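Local coordinates for protein ORF10 (Moritella marina, PDB 6RIW) that probably extends growing acyl chains by condensation, as the ketosynthase-chain length factor didomain of a larger polyunsaturated fatty acid synthase, at residues G85-N90 against F124-S129; S129-M134 against A160-H165; A225-F230 against Q590-V595. All coordinates share one frame; numbering follows the deposited sequence.

In the fold
Followed from the N terminus, the contacts come in series, and none nests in or crosses another. Contact 1 closes the excursion through helix 88-104 and strand 115-120, bringing the start of that helix against the loop before helix 129-148. Contact 2 opens at Ser-129, which both share, and closes the span from the first turns of helix 129-148 to the loop before helix 174-183. Contact 3 reaches much further: 359 residues lie between segments 225-230 and 590-595, at the start of helix 228-237 in the first ketosynthase-family unit and on helix 589-595 in the second. Asn-130 connects contact 2 to contact 3 by bonding to Asp-227, and a backbone bond from Pro-125 to Asp-227 joins contacts 1 and 3.

Contact 1 (G85-N90 against F124-S129); sequences GLDDLN and FPTKSS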
ATOM      1  N   GLY A  85      18.995  10.583   3.600  1.00 18.43           N
ATOM      2  CA  GLY A  85      19.092   9.248   4.146  1.00 22.00           C
ATOM      3  C   GLY A  85      17.877   8.378   3.910  1.00 19.33           C
ATOM      4  O   GLY A  85      17.770   7.312   4.522  1.00 19.99           O
ATOM      5  N   LEU A  86      16.967   8.781   3.034  1.00 18.06           N
ATOM      6  CA  LEU A  86      15.774   7.995   2.755  1.00 16.40           C
ATOM      7  C   LEU A  86      15.920   7.254   1.428  1.00 17.06           C
ATOM      8  O   LEU A  86      16.717   7.629   0.560  1.00 15.91           O
ATOM      9  CB  LEU A  86      14.530   8.892   2.756  1.00 15.17           C
ATOM     10  CG  LEU A  86      14.197   9.605   4.077  1.00 15.58           C
ATOM     11  CD1 LEU A  86      12.987  10.502   3.902  1.00 14.30           C
ATOM     12  CD2 LEU A  86      13.918   8.583   5.163  1.00 19.31           C
ATOM     13  N   ASP A  87      15.127   6.192   1.288  1.00 16.99           N
ATOM     14  CA  ASP A  87      15.137   5.309   0.126  1.00 14.88           C
ATOM     15  C   ASP A  87      14.744   6.047  -1.158  1.00 14.33           C
ATOM     16  O   ASP A  87      14.097   7.105  -1.139  1.00 15.13           O
ATOM     17  CB  ASP A  87      14.145   4.147   0.354  1.00 16.06           C
ATOM     18  CG  ASP A  87      14.293   3.007  -0.646  1.00 14.49           C
ATOM     19  OD1 ASP A  87      15.198   2.146  -0.451  1.00 15.60           O
ATOM     20  OD2 ASP A  87      13.472   2.925  -1.607  1.00 16.09           O
ATOM     21  N   ASP A  88      15.106   5.428  -2.291  1.00 14.71           N
ATOM     22  CA  ASP A  88      14.602   5.854  -3.604  1.00 14.37           C
ATOM     23  C   ASP A  88      13.098   6.089  -3.579  1.00 13.87           C
ATOM     24  O   ASP A  88      12.585   7.017  -4.224  1.00 15.34           O
ATOM     25  CB  ASP A  88      14.906   4.782  -4.651  1.00 12.75           C
ATOM     26  CG  ASP A  88      16.359   4.771  -5.099  1.00 19.99           C
ATOM     27  OD1 ASP A  88      17.046   5.800  -4.930  1.00 19.65           O
ATOM     28  OD2 ASP A  88      16.801   3.710  -5.611  1.00 19.74           O
ATOM     29  N   LEU A  89      12.358   5.212  -2.897  1.00 14.22           N
ATOM     30  CA  LEU A  89      10.906   5.390  -2.826  1.00 15.15           C
ATOM     31  C   LEU A  89      10.556   6.815  -2.422  1.00 14.73           C
ATOM     32  O   LEU A  89       9.753   7.487  -3.081  1.00 17.89           O
ATOM     33  CB  LEU A  89      10.304   4.405  -1.836  1.00 17.15           C
ATOM     34  CG  LEU A  89       8.809   4.123  -2.042  1.00 18.36           C
ATOM     35  CD1 LEU A  89       8.451   2.796  -1.375  1.00 21.37           C
ATOM     36  CD2 LEU A  89       7.989   5.237  -1.484  1.00 20.98           C
ATOM     37  N   ASN A  90      11.138   7.281  -1.320  1.00 12.47           N
ATOM     38  CA  ASN A  90      10.825   8.620  -0.834  1.00 13.19           C
ATOM     39  C   ASN A  90      11.419   9.683  -1.738  1.00 14.55           C
ATOM     40  O   ASN A  90      10.764  10.696  -2.035  1.00 14.95           O
ATOM     41  CB  ASN A  90      11.356   8.794   0.588  1.00 12.18           C
ATOM     42  CG  ASN A  90      10.894   7.686   1.526  1.00 19.61           C
ATOM     43  OD1 ASN A  90       9.933   7.853   2.262  1.00 22.34           O
ATOM     44  ND2 ASN A  90      11.579   6.555   1.495  1.00 24.16           N
ATOM     45  N   PHE A 124       5.570  -3.304  -0.688  1.00 15.16           N
ATOM     46  CA  PHE A 124       6.641  -4.301  -0.756  1.00 14.92           C
ATOM     47  C   PHE A 124       7.886  -3.815  -0.029  1.00 14.26           C
ATOM     48  O   PHE A 124       8.117  -2.609   0.071  1.00 14.17           O
ATOM     49  CB  PHE A 124       7.060  -4.550  -2.203  1.00 14.74           C
ATOM     50  CG  PHE A 124       6.076  -5.330  -3.036  1.00 18.62           C
ATOM     51  CD1 PHE A 124       4.974  -5.942  -2.479  1.00 21.38           C
ATOM     52  CD2 PHE A 124       6.300  -5.444  -4.402  1.00 18.85           C
ATOM     53  CE1 PHE A 124       4.101  -6.663  -3.277  1.00 21.44           C
ATOM     54  CE2 PHE A 124       5.438  -6.162  -5.208  1.00 23.78           C
ATOM     55  CZ  PHE A 124       4.335  -6.779  -4.634  1.00 21.47           C
ATOM     56  N   PRO A 125       8.760  -4.727   0.396  1.00 12.89           N
ATOM     57  CA  PRO A 125      10.081  -4.316   0.897  1.00 13.12           C
ATOM     58  C   PRO A 125      10.782  -3.420  -0.116  1.00 13.00           C
ATOM     59  O   PRO A 125      10.625  -3.586  -1.326  1.00 12.23           O
ATOM     60  CB  PRO A 125      10.830  -5.637   1.066  1.00 12.50           C
ATOM     61  CG  PRO A 125       9.698  -6.681   1.343  1.00 14.00           C
ATOM     62  CD  PRO A 125       8.528  -6.180   0.495  1.00 13.14           C
ATOM     63  N   THR A 126      11.583  -2.493   0.394  1.00 13.16           N
ATOM     64  CA  THR A 126      12.418  -1.644  -0.446  1.00 11.44           C
ATOM     65  C   THR A 126      13.879  -1.998  -0.224  1.00 12.87           C
ATOM     66  O   THR A 126      14.237  -2.779   0.667  1.00 11.26           O
ATOM     67  CB  THR A 126      12.203  -0.156  -0.156  1.00 14.05           C
ATOM     68  OG1 THR A 126      12.700   0.151   1.152  1.00 13.38           O
ATOM     69  CG2 THR A 126      10.712   0.245  -0.278  1.00 13.25           C
ATOM     70  N   LYS A 127      14.752  -1.392  -1.037  1.00 11.35           N
ATOM     71  CA  LYS A 127      16.169  -1.683  -0.861  1.00 13.57           C
ATOM     72  C   LYS A 127      16.654  -1.224   0.510  1.00 15.98           C
ATOM     73  O   LYS A 127      17.521  -1.876   1.106  1.00 14.89           O
ATOM     74  CB  LYS A 127      16.982  -1.033  -1.990  1.00 13.48           C
ATOM     75  CG  LYS A 127      16.584  -1.531  -3.385  1.00 14.36           C
ATOM     76  CD  LYS A 127      17.560  -0.980  -4.458  1.00 18.04           C
ATOM     77  CE  LYS A 127      17.409   0.548  -4.584  1.00 19.75           C
ATOM     78  NZ  LYS A 127      16.053   0.995  -5.106  1.00 18.02           N
ATOM     79  N   SER A 128      16.040  -0.171   1.066  1.00 13.62           N
ATOM     80  CA  SER A 128      16.432   0.323   2.379  1.00 13.18           C
ATOM     81  C   SER A 128      15.744  -0.419   3.519  1.00 11.47           C
ATOM     82  O   SER A 128      16.366  -0.656   4.558  1.00 13.50           O
ATOM     83  CB  SER A 128      16.134   1.822   2.498  1.00 15.70           C
ATOM     84  OG  SER A 128      16.859   2.549   1.511  1.00 15.66           O
ATOM     85  N   SER A 129      14.460  -0.753   3.382  1.00 11.37           N
ATOM     86  CA  SER A 129      13.785  -1.419   4.509  1.00 12.71           C
ATOM     87  C   SER A 129      14.439  -2.764   4.841  1.00 11.79           C
ATOM     88  O   SER A 129      14.499  -3.151   6.018  1.00 11.61           O
ATOM     89  CB  SER A 129      12.281  -1.565   4.228  1.00 10.33           C
ATOM     90  OG  SER A 129      11.992  -2.543   3.240  1.00 11.89           O
TER
HETATM   91  O   HOH W   1      18.658   4.621   2.587  1.00 27.43           O
HETATM   92  O   HOH W   2      13.958   0.645  -3.082  1.00 15.18           O
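Asp-87 and Ser-128 bring their CA atoms to 5.6 Å from each other where the turn entering helix 88-104 meets the loop that leads into helix 129-148. The carboxylate of Asp-87 illustrates how one acid can serve two pieces of chain, each oxygen having its own task. Its CG lies anti to the backbone N (chi1 -167°), which sets OD2 to accept from Leu-89 N at 2.9 Å as the N-cap of its own helix, while OD1 faces the loop. Ser-128 grips that second oxygen twice. Its OG donates to the anti lone pair of Asp-87 OD1 at 2.6 Å, and its backbone N reaches the same Asp-87 OD1 at 2.9 Å from 33° out of the carboxylate plane. A water donates to Ser-128 OG in turn, and another donates to Asp-87 OD2 while accepting from both N and NZ of Lys-127. Two helix starts and a lysine so close by would probably favour the charged form of Asp-87. Beside it, the Lys-127 chain bends at chi3 and chi4 and curls over to a salt bridge, NZ meeting Asp-88 OD2 at 2.9 Å on its anti side. Apolar contact is confined to a methyl pair, Leu-89 CD1 against Thr-126 CG2 at 3.6 Å, the two side chains crossing at about a right angle. Thr-126 also forms a capping box: its OG1 accepts from Ser-129 N, and its own N donates to Ser-129 OG. Around this meeting of helix starts, Leu-89 rests on Pro-175 of helix 174-183, Pro-125 and Lys-127 touch helix 228-237, and Asn-168 binds Gly-85 O and Asp-87 N from a neighbouring loop.

Contact 2 (S129-M134 against A160-H165); sequences SNQLFM and APKKTH
Ala-160 offers its carbonyl to the side-chain amide of Gln-131, whose NE2 donates to Ala-160 O at 3.0 Å with the acceptor almost exactly in the amide plane. The principle at work is an amide reading the backbone of an irregular loop. At Pro-161 the chain passes by Gln-131 OE1, and Lys-162 N then donates to that same OE1 at 3.2 Å; this donor stands 55° above the carbonyl plane, away from the lone pairs. A bend at chi2 (-89°) turns the Gln-131 amide to meet both groups, while Lys-162 CG lies 3.7 Å from Gln-131 NE2. Thr-164 comes next. Its OG1 donates back to Lys-162 O at 2.8 Å, bridging two residues of the loop, with the same oxygen 3.3 Å from Gln-131 CB. The methyl of Thr-164 faces the neighbouring leucine, CG2 lying 4.0 Å from Leu-132 CG, and Leu-132 CD2 packs close to Thr-164 O. At His-165 the carbonyl touches Leu-132 CD1; its side chain sets off away from the helix, and ND1 is bonded to Asp-167 N. Asn-952, from late in the chain, secures the loop from outside by pairing with Lys-162 O and Thr-164 N. The contact thus joins the weakly bonded first turns of helix 129-148 to the loop ahead of helix 174-183, while Asn-130 and Met-134 on helix 129-148 touch helix 589-595.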
ATOM      1  N   SER A 129      14.460  -0.753   3.382  1.00 11.37           N
ATOM      2  CA  SER A 129      13.785  -1.419   4.509  1.00 12.71           C
ATOM      3  C   SER A 129      14.439  -2.764   4.841  1.00 11.79           C
ATOM      4  O   SER A 129      14.499  -3.151   6.018  1.00 11.61           O
ATOM      5  CB  SER A 129      12.281  -1.565   4.228  1.00 10.33           C
ATOM      6  OG  SER A 129      11.992  -2.543   3.240  1.00 11.89           O
ATOM      7  N   ASN A 130      14.979  -3.459   3.828  1.00 11.33           N
ATOM      8  CA  ASN A 130      15.720  -4.702   4.045  1.00 12.24           C
ATOM      9  C   ASN A 130      16.800  -4.534   5.102  1.00 13.37           C
ATOM     10  O   ASN A 130      17.017  -5.429   5.927  1.00 11.68           O
ATOM     11  CB  ASN A 130      16.391  -5.176   2.745  1.00 11.09           C
ATOM     12  CG  ASN A 130      15.432  -5.721   1.716  1.00 14.98           C
ATOM     13  OD1 ASN A 130      14.300  -6.101   2.016  1.00 14.51           O
ATOM     14  ND2 ASN A 130      15.896  -5.770   0.468  1.00 13.05           N
ATOM     15  N   GLN A 131      17.496  -3.391   5.090  1.00 12.53           N
ATOM     16  CA  GLN A 131      18.631  -3.211   5.989  1.00 13.60           C
ATOM     17  C   GLN A 131      18.208  -3.239   7.450  1.00 12.52           C
ATOM     18  O   GLN A 131      19.019  -3.573   8.324  1.00 14.17           O
ATOM     19  CB  GLN A 131      19.350  -1.882   5.700  1.00 14.90           C
ATOM     20  CG  GLN A 131      20.004  -1.772   4.331  1.00 13.78           C
ATOM     21  CD  GLN A 131      21.439  -2.294   4.330  1.00 16.02           C
ATOM     22  OE1 GLN A 131      21.942  -2.766   5.352  1.00 18.21           O
ATOM     23  NE2 GLN A 131      22.099  -2.220   3.168  1.00 18.51           N
ATOM     24  N   LEU A 132      16.954  -2.908   7.734  1.00  9.37           N
ATOM     25  CA  LEU A 132      16.473  -2.836   9.108  1.00 11.24           C
ATOM     26  C   LEU A 132      16.056  -4.184   9.678  1.00 12.01           C
ATOM     27  O   LEU A 132      15.915  -4.285  10.896  1.00 12.57           O
ATOM     28  CB  LEU A 132      15.286  -1.860   9.201  1.00 12.36           C
ATOM     29  CG  LEU A 132      15.616  -0.395   8.868  1.00 13.75           C
ATOM     30  CD1 LEU A 132      14.347   0.417   8.596  1.00 13.53           C
ATOM     31  CD2 LEU A 132      16.392   0.245   9.985  1.00 13.98           C
ATOM     32  N   PHE A 133      15.863  -5.216   8.850  1.00 12.08           N
ATOM     33  CA  PHE A 133      15.287  -6.463   9.350  1.00 11.12           C
ATOM     34  C   PHE A 133      16.136  -7.695   9.060  1.00 10.08           C
ATOM     35  O   PHE A 133      16.112  -8.644   9.842  1.00 11.95           O
ATOM     36  CB  PHE A 133      13.879  -6.643   8.782  1.00 10.57           C
ATOM     37  CG  PHE A 133      12.982  -5.497   9.130  1.00  8.65           C
ATOM     38  CD1 PHE A 133      12.649  -5.263  10.469  1.00 11.06           C
ATOM     39  CD2 PHE A 133      12.534  -4.613   8.152  1.00 10.48           C
ATOM     40  CE1 PHE A 133      11.854  -4.168  10.809  1.00 12.32           C
ATOM     41  CE2 PHE A 133      11.729  -3.535   8.469  1.00 11.67           C
ATOM     42  CZ  PHE A 133      11.388  -3.293   9.795  1.00 12.44           C
ATOM     43  N   MET A 134      16.874  -7.705   7.954  1.00 11.55           N
ATOM     44  CA  MET A 134      17.689  -8.881   7.635  1.00 11.57           C
ATOM     45  C   MET A 134      18.576  -9.347   8.789  1.00 12.92           C
ATOM     46  O   MET A 134      18.723 -10.570   8.960  1.00 14.23           O
ATOM     47  CB  MET A 134      18.571  -8.598   6.406  1.00 13.24           C
ATOM     48  CG  MET A 134      17.876  -8.525   5.074  1.00 14.64           C
ATOM     49  SD  MET A 134      16.593  -9.771   4.763  1.00 18.17           S
ATOM     50  CE  MET A 134      15.585  -8.867   3.582  1.00 15.95           C
ATOM     51  N   ALA A 160      26.107  -5.047   1.082  1.00 14.57           N
ATOM     52  CA  ALA A 160      26.937  -4.100   1.827  1.00 19.18           C
ATOM     53  C   ALA A 160      26.074  -3.438   2.900  1.00 17.52           C
ATOM     54  O   ALA A 160      25.016  -2.880   2.571  1.00 17.22           O
ATOM     55  CB  ALA A 160      27.539  -3.037   0.912  1.00 22.61           C
ATOM     56  N   PRO A 161      26.460  -3.503   4.168  1.00 17.58           N
ATOM     57  CA  PRO A 161      25.639  -2.898   5.229  1.00 18.01           C
ATOM     58  C   PRO A 161      25.648  -1.382   5.134  1.00 21.81           C
ATOM     59  O   PRO A 161      26.676  -0.772   4.830  1.00 18.77           O
ATOM     60  CB  PRO A 161      26.319  -3.356   6.530  1.00 20.49           C
ATOM     61  CG  PRO A 161      27.437  -4.260   6.128  1.00 22.92           C
ATOM     62  CD  PRO A 161      27.687  -4.137   4.675  1.00 20.90           C
ATOM     63  N   LYS A 162      24.492  -0.771   5.405  1.00 15.31           N
ATOM     64  CA  LYS A 162      24.386   0.686   5.449  1.00 18.91           C
ATOM     65  C   LYS A 162      23.582   1.091   6.674  1.00 20.19           C
ATOM     66  O   LYS A 162      22.546   0.483   6.977  1.00 17.33           O
ATOM     67  CB  LYS A 162      23.710   1.268   4.187  1.00 21.66           C
ATOM     68  CG  LYS A 162      24.267   0.787   2.867  1.00 26.28           C
ATOM     69  CD  LYS A 162      25.635   1.417   2.556  1.00 32.78           C
ATOM     70  CE  LYS A 162      26.252   0.851   1.251  1.00 37.14           C
ATOM     71  NZ  LYS A 162      25.409   1.096   0.028  1.00 45.05           N
ATOM     72  N   LYS A 163      24.066   2.113   7.383  1.00 19.31           N
ATOM     73  CA  LYS A 163      23.267   2.705   8.441  1.00 20.05           C
ATOM     74  C   LYS A 163      21.980   3.247   7.841  1.00 17.15           C
ATOM     75  O   LYS A 163      22.006   3.984   6.850  1.00 16.48           O
ATOM     76  CB  LYS A 163      24.047   3.816   9.151  1.00 21.35           C
ATOM     77  CG  LYS A 163      25.160   3.278  10.027  1.00 31.04           C
ATOM     78  CD  LYS A 163      26.121   4.374  10.472  1.00 38.29           C
ATOM     79  CE  LYS A 163      26.704   4.053  11.850  1.00 40.99           C
ATOM     80  NZ  LYS A 163      27.777   5.018  12.223  1.00 44.80           N
ATOM     81  N   THR A 164      20.847   2.852   8.420  1.00 13.86           N
ATOM     82  CA  THR A 164      19.555   3.097   7.794  1.00 15.30           C
ATOM     83  C   THR A 164      18.578   3.656   8.816  1.00 14.29           C
ATOM     84  O   THR A 164      18.377   3.056   9.880  1.00 13.95           O
ATOM     85  CB  THR A 164      19.022   1.798   7.167  1.00 15.78           C
ATOM     86  OG1 THR A 164      19.974   1.333   6.203  1.00 14.11           O
ATOM     87  CG2 THR A 164      17.689   2.036   6.481  1.00 14.11           C
ATOM     88  N   HIS A 165      18.000   4.821   8.500  1.00 12.51           N
ATOM     89  CA  HIS A 165      17.012   5.461   9.368  1.00 14.54           C
ATOM     90  C   HIS A 165      15.738   4.626   9.427  1.00 14.02           C
ATOM     91  O   HIS A 165      15.216   4.184   8.394  1.00 12.44           O
ATOM     92  CB  HIS A 165      16.684   6.863   8.839  1.00 16.99           C
ATOM     93  CG  HIS A 165      15.978   7.757   9.822  1.00 16.52           C
ATOM     94  ND1 HIS A 165      14.641   7.614  10.135  1.00 14.53           N
ATOM     95  CD2 HIS A 165      16.412   8.843  10.514  1.00 17.28           C
ATOM     96  CE1 HIS A 165      14.287   8.550  11.001  1.00 16.25           C
ATOM     97  NE2 HIS A 165      15.341   9.316  11.243  1.00 16.32           N
TER

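Contact 3 (A225-F230 against Q590-V595); sequences AADPMF and QYRGRV
Asp-227 and Arg-592 form a salt bridge at the centre of this buried contact, Arg-592 NH1 donating to Asp-227 OD2 at 2.9 Å. The bond is nearly straight (163°): the acceptor lies at the edge of the guanidinium, near its plane, and the nitrogen meets the syn side of OD2. Met-229 comes over a face of the same group, with CE sitting over the centre of that face, 3.6 Å from Arg-592 CZ, and SD over NE on the same side. That sulfur also reaches a second residue of helix 589-595, Met-229 SD lying 4.0 Å from Val-595 CG1. Away from the salt bridge, Phe-230 CD2 and Tyr-591 CD2 approach obliquely at 4.2 Å, while Val-595 CG2 covers one face of the tyrosine ring near its rim. The next shell fixes these groups. Asp-227 OD1 caps its own helix by accepting from Met-229 N at 3.0 Å, and it takes a water proton; the same water accepts from Arg-592 NH1. Asn-130 of helix 129-148 donates to Asp-227 OD2. The Arg-592 chain runs extended from CG to NE, carrying its head out to the carboxylate; there NE donates to Asn-596 OD1 and NH2 to Met-41 O, bonds that would help fix its rotation. A leucine in place of Arg-592 would probably leave the buried Asp-227 carboxylate without its ionic mate and take away the flat surface beneath the Met-229 methyl. The two helices belong to the two ketosynthase-family units of the chain, the second consistent with the chain length factor. With strands 189-193 and 659-663 pairing antiparallel between the same units, the arrangement is consistent with a single-chain counterpart of the dimer interface of thiolase-fold enzymes.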
ATOM      1  N   ALA A 225       8.997   1.628  -6.321  1.00 12.79           N
ATOM      2  CA  ALA A 225      10.416   1.529  -5.951  1.00 14.28           C
ATOM      3  C   ALA A 225      10.641   0.383  -4.972  1.00 18.12           C
ATOM      4  O   ALA A 225      11.415   0.494  -4.009  1.00 17.88           O
ATOM      5  CB  ALA A 225      10.920   2.836  -5.340  1.00 14.58           C
ATOM      6  N   ALA A 226       9.945  -0.721  -5.189  1.00 13.48           N
ATOM      7  CA  ALA A 226      10.180  -1.914  -4.389  1.00 15.14           C
ATOM      8  C   ALA A 226      11.549  -2.519  -4.701  1.00 15.47           C
ATOM      9  O   ALA A 226      12.133  -2.293  -5.764  1.00 17.56           O
ATOM     10  CB  ALA A 226       9.088  -2.950  -4.675  1.00 17.15           C
ATOM     11  N   ASP A 227      12.035  -3.333  -3.767  1.00 13.56           N
ATOM     12  CA  ASP A 227      13.241  -4.125  -3.954  1.00 15.48           C
ATOM     13  C   ASP A 227      13.100  -4.933  -5.238  1.00 15.66           C
ATOM     14  O   ASP A 227      12.236  -5.814  -5.337  1.00 13.07           O
ATOM     15  CB  ASP A 227      13.461  -5.042  -2.738  1.00 15.66           C
ATOM     16  CG  ASP A 227      14.650  -5.989  -2.904  1.00 17.69           C
ATOM     17  OD1 ASP A 227      15.380  -5.888  -3.912  1.00 18.30           O
ATOM     18  OD2 ASP A 227      14.852  -6.838  -2.006  1.00 16.44           O
ATOM     19  N   PRO A 228      13.914  -4.635  -6.257  1.00 16.34           N
ATOM     20  CA  PRO A 228      13.803  -5.376  -7.525  1.00 16.63           C
ATOM     21  C   PRO A 228      13.930  -6.883  -7.386  1.00 16.68           C
ATOM     22  O   PRO A 228      13.313  -7.616  -8.178  1.00 17.54           O
ATOM     23  CB  PRO A 228      14.948  -4.788  -8.369  1.00 18.44           C
ATOM     24  CG  PRO A 228      15.131  -3.378  -7.814  1.00 18.91           C
ATOM     25  CD  PRO A 228      14.900  -3.540  -6.318  1.00 16.95           C
ATOM     26  N   MET A 229      14.697  -7.383  -6.407  1.00 16.03           N
ATOM     27  CA  MET A 229      14.773  -8.830  -6.228  1.00 16.08           C
ATOM     28  C   MET A 229      13.428  -9.398  -5.799  1.00 18.53           C
ATOM     29  O   MET A 229      13.018 -10.468  -6.273  1.00 16.65           O
ATOM     30  CB  MET A 229      15.853  -9.202  -5.211  1.00 18.83           C
ATOM     31  CG  MET A 229      15.942 -10.709  -4.998  1.00 19.23           C
ATOM     32  SD  MET A 229      17.034 -11.201  -3.651  1.00 25.10           S
ATOM     33  CE  MET A 229      18.596 -10.702  -4.361  1.00 21.69           C
ATOM     34  N   PHE A 230      12.716  -8.681  -4.922  1.00 17.21           N
ATOM     35  CA  PHE A 230      11.388  -9.109  -4.498  1.00 16.96           C
ATOM     36  C   PHE A 230      10.416  -9.095  -5.666  1.00 15.79           C
ATOM     37  O   PHE A 230       9.615 -10.030  -5.829  1.00 15.42           O
ATOM     38  CB  PHE A 230      10.889  -8.187  -3.382  1.00 14.69           C
ATOM     39  CG  PHE A 230       9.631  -8.666  -2.698  1.00 14.39           C
ATOM     40  CD1 PHE A 230       8.378  -8.308  -3.180  1.00 18.66           C
ATOM     41  CD2 PHE A 230       9.713  -9.452  -1.557  1.00 16.55           C
ATOM     42  CE1 PHE A 230       7.209  -8.751  -2.547  1.00 16.10           C
ATOM     43  CE2 PHE A 230       8.564  -9.895  -0.907  1.00 17.99           C
ATOM     44  CZ  PHE A 230       7.308  -9.546  -1.410  1.00 17.16           C
ATOM     45  N   GLN A 590      11.238 -11.637   5.419  1.00 12.71           N
ATOM     46  CA  GLN A 590      11.745 -12.988   5.604  1.00 12.93           C
ATOM     47  C   GLN A 590      11.958 -13.700   4.277  1.00 12.33           C
ATOM     48  O   GLN A 590      12.776 -14.619   4.212  1.00 13.88           O
ATOM     49  CB  GLN A 590      10.788 -13.786   6.502  1.00 14.64           C
ATOM     50  CG  GLN A 590      10.745 -13.250   7.922  1.00 11.92           C
ATOM     51  CD  GLN A 590       9.607 -13.838   8.732  1.00 18.41           C
ATOM     52  OE1 GLN A 590       9.058 -14.867   8.366  1.00 18.80           O
ATOM     53  NE2 GLN A 590       9.256 -13.191   9.845  1.00 19.28           N
ATOM     54  N   TYR A 591      11.246 -13.299   3.220  1.00 13.68           N
ATOM     55  CA  TYR A 591      11.393 -13.990   1.946  1.00 14.45           C
ATOM     56  C   TYR A 591      12.786 -13.775   1.352  1.00 14.22           C
ATOM     57  O   TYR A 591      13.475 -14.740   0.978  1.00 15.15           O
ATOM     58  CB  TYR A 591      10.310 -13.549   0.966  1.00 17.52           C
ATOM     59  CG  TYR A 591      10.519 -14.213  -0.359  1.00 18.65           C
ATOM     60  CD1 TYR A 591      10.401 -15.589  -0.484  1.00 20.17           C
ATOM     61  CD2 TYR A 591      10.887 -13.472  -1.477  1.00 20.65           C
ATOM     62  CE1 TYR A 591      10.645 -16.223  -1.699  1.00 22.81           C
ATOM     63  CE2 TYR A 591      11.120 -14.089  -2.692  1.00 22.18           C
ATOM     64  CZ  TYR A 591      10.996 -15.464  -2.792  1.00 23.44           C
ATOM     65  OH  TYR A 591      11.234 -16.072  -3.998  1.00 26.17           O
ATOM     66  N   ARG A 592      13.222 -12.520   1.233  1.00 12.50           N
ATOM     67  CA  ARG A 592      14.616 -12.307   0.831  1.00 13.10           C
ATOM     68  C   ARG A 592      15.578 -12.805   1.908  1.00 13.18           C
ATOM     69  O   ARG A 592      16.694 -13.250   1.597  1.00 13.01           O
ATOM     70  CB  ARG A 592      14.876 -10.828   0.521  1.00 13.55           C
ATOM     71  CG  ARG A 592      16.314 -10.604   0.019  1.00 14.90           C
ATOM     72  CD  ARG A 592      16.572  -9.207  -0.526  1.00 13.56           C
ATOM     73  NE  ARG A 592      17.991  -9.112  -0.891  1.00 14.73           N
ATOM     74  CZ  ARG A 592      18.493  -8.246  -1.768  1.00 16.32           C
ATOM     75  NH1 ARG A 592      17.698  -7.385  -2.379  1.00 16.45           N
ATOM     76  NH2 ARG A 592      19.796  -8.250  -2.036  1.00 13.81           N
ATOM     77  N   GLY A 593      15.163 -12.750   3.175  1.00 11.70           N
ATOM     78  CA  GLY A 593      15.949 -13.365   4.232  1.00 12.54           C
ATOM     79  C   GLY A 593      16.311 -14.805   3.925  1.00 14.91           C
ATOM     80  O   GLY A 593      17.403 -15.265   4.269  1.00 13.56           O
ATOM     81  N   ARG A 594      15.411 -15.532   3.261  1.00 11.57           N
ATOM     82  CA  ARG A 594      15.728 -16.882   2.789  1.00 13.60           C
ATOM     83  C   ARG A 594      16.549 -16.854   1.497  1.00 14.84           C
ATOM     84  O   ARG A 594      17.617 -17.474   1.397  1.00 12.41           O
ATOM     85  CB  ARG A 594      14.422 -17.657   2.579  1.00 16.43           C
ATOM     86  CG  ARG A 594      14.563 -18.963   1.784  1.00 16.52           C
ATOM     87  CD  ARG A 594      13.291 -19.397   1.040  1.00 19.33           C
ATOM     88  NE  ARG A 594      13.680 -20.405   0.051  1.00 20.93           N
ATOM     89  CZ  ARG A 594      13.765 -21.709   0.293  1.00 20.58           C
ATOM     90  NH1 ARG A 594      13.433 -22.184   1.479  1.00 17.92           N
ATOM     91  NH2 ARG A 594      14.187 -22.537  -0.663  1.00 22.13           N
ATOM     92  N   VAL A 595      16.067 -16.136   0.500  1.00 11.13           N
ATOM     93  CA  VAL A 595      16.625 -16.241  -0.851  1.00 13.14           C
ATOM     94  C   VAL A 595      18.092 -15.825  -0.872  1.00 13.96           C
ATOM     95  O   VAL A 595      18.932 -16.458  -1.533  1.00 14.14           O
ATOM     96  CB  VAL A 595      15.781 -15.398  -1.821  1.00 14.90           C
ATOM     97  CG1 VAL A 595      16.527 -15.156  -3.103  1.00 17.30           C
ATOM     98  CG2 VAL A 595      14.420 -16.084  -2.066  1.00 17.08           C
TER
HETATM   99  O   HOH W   3      17.840  -4.800  -4.093  1.00 19.19           O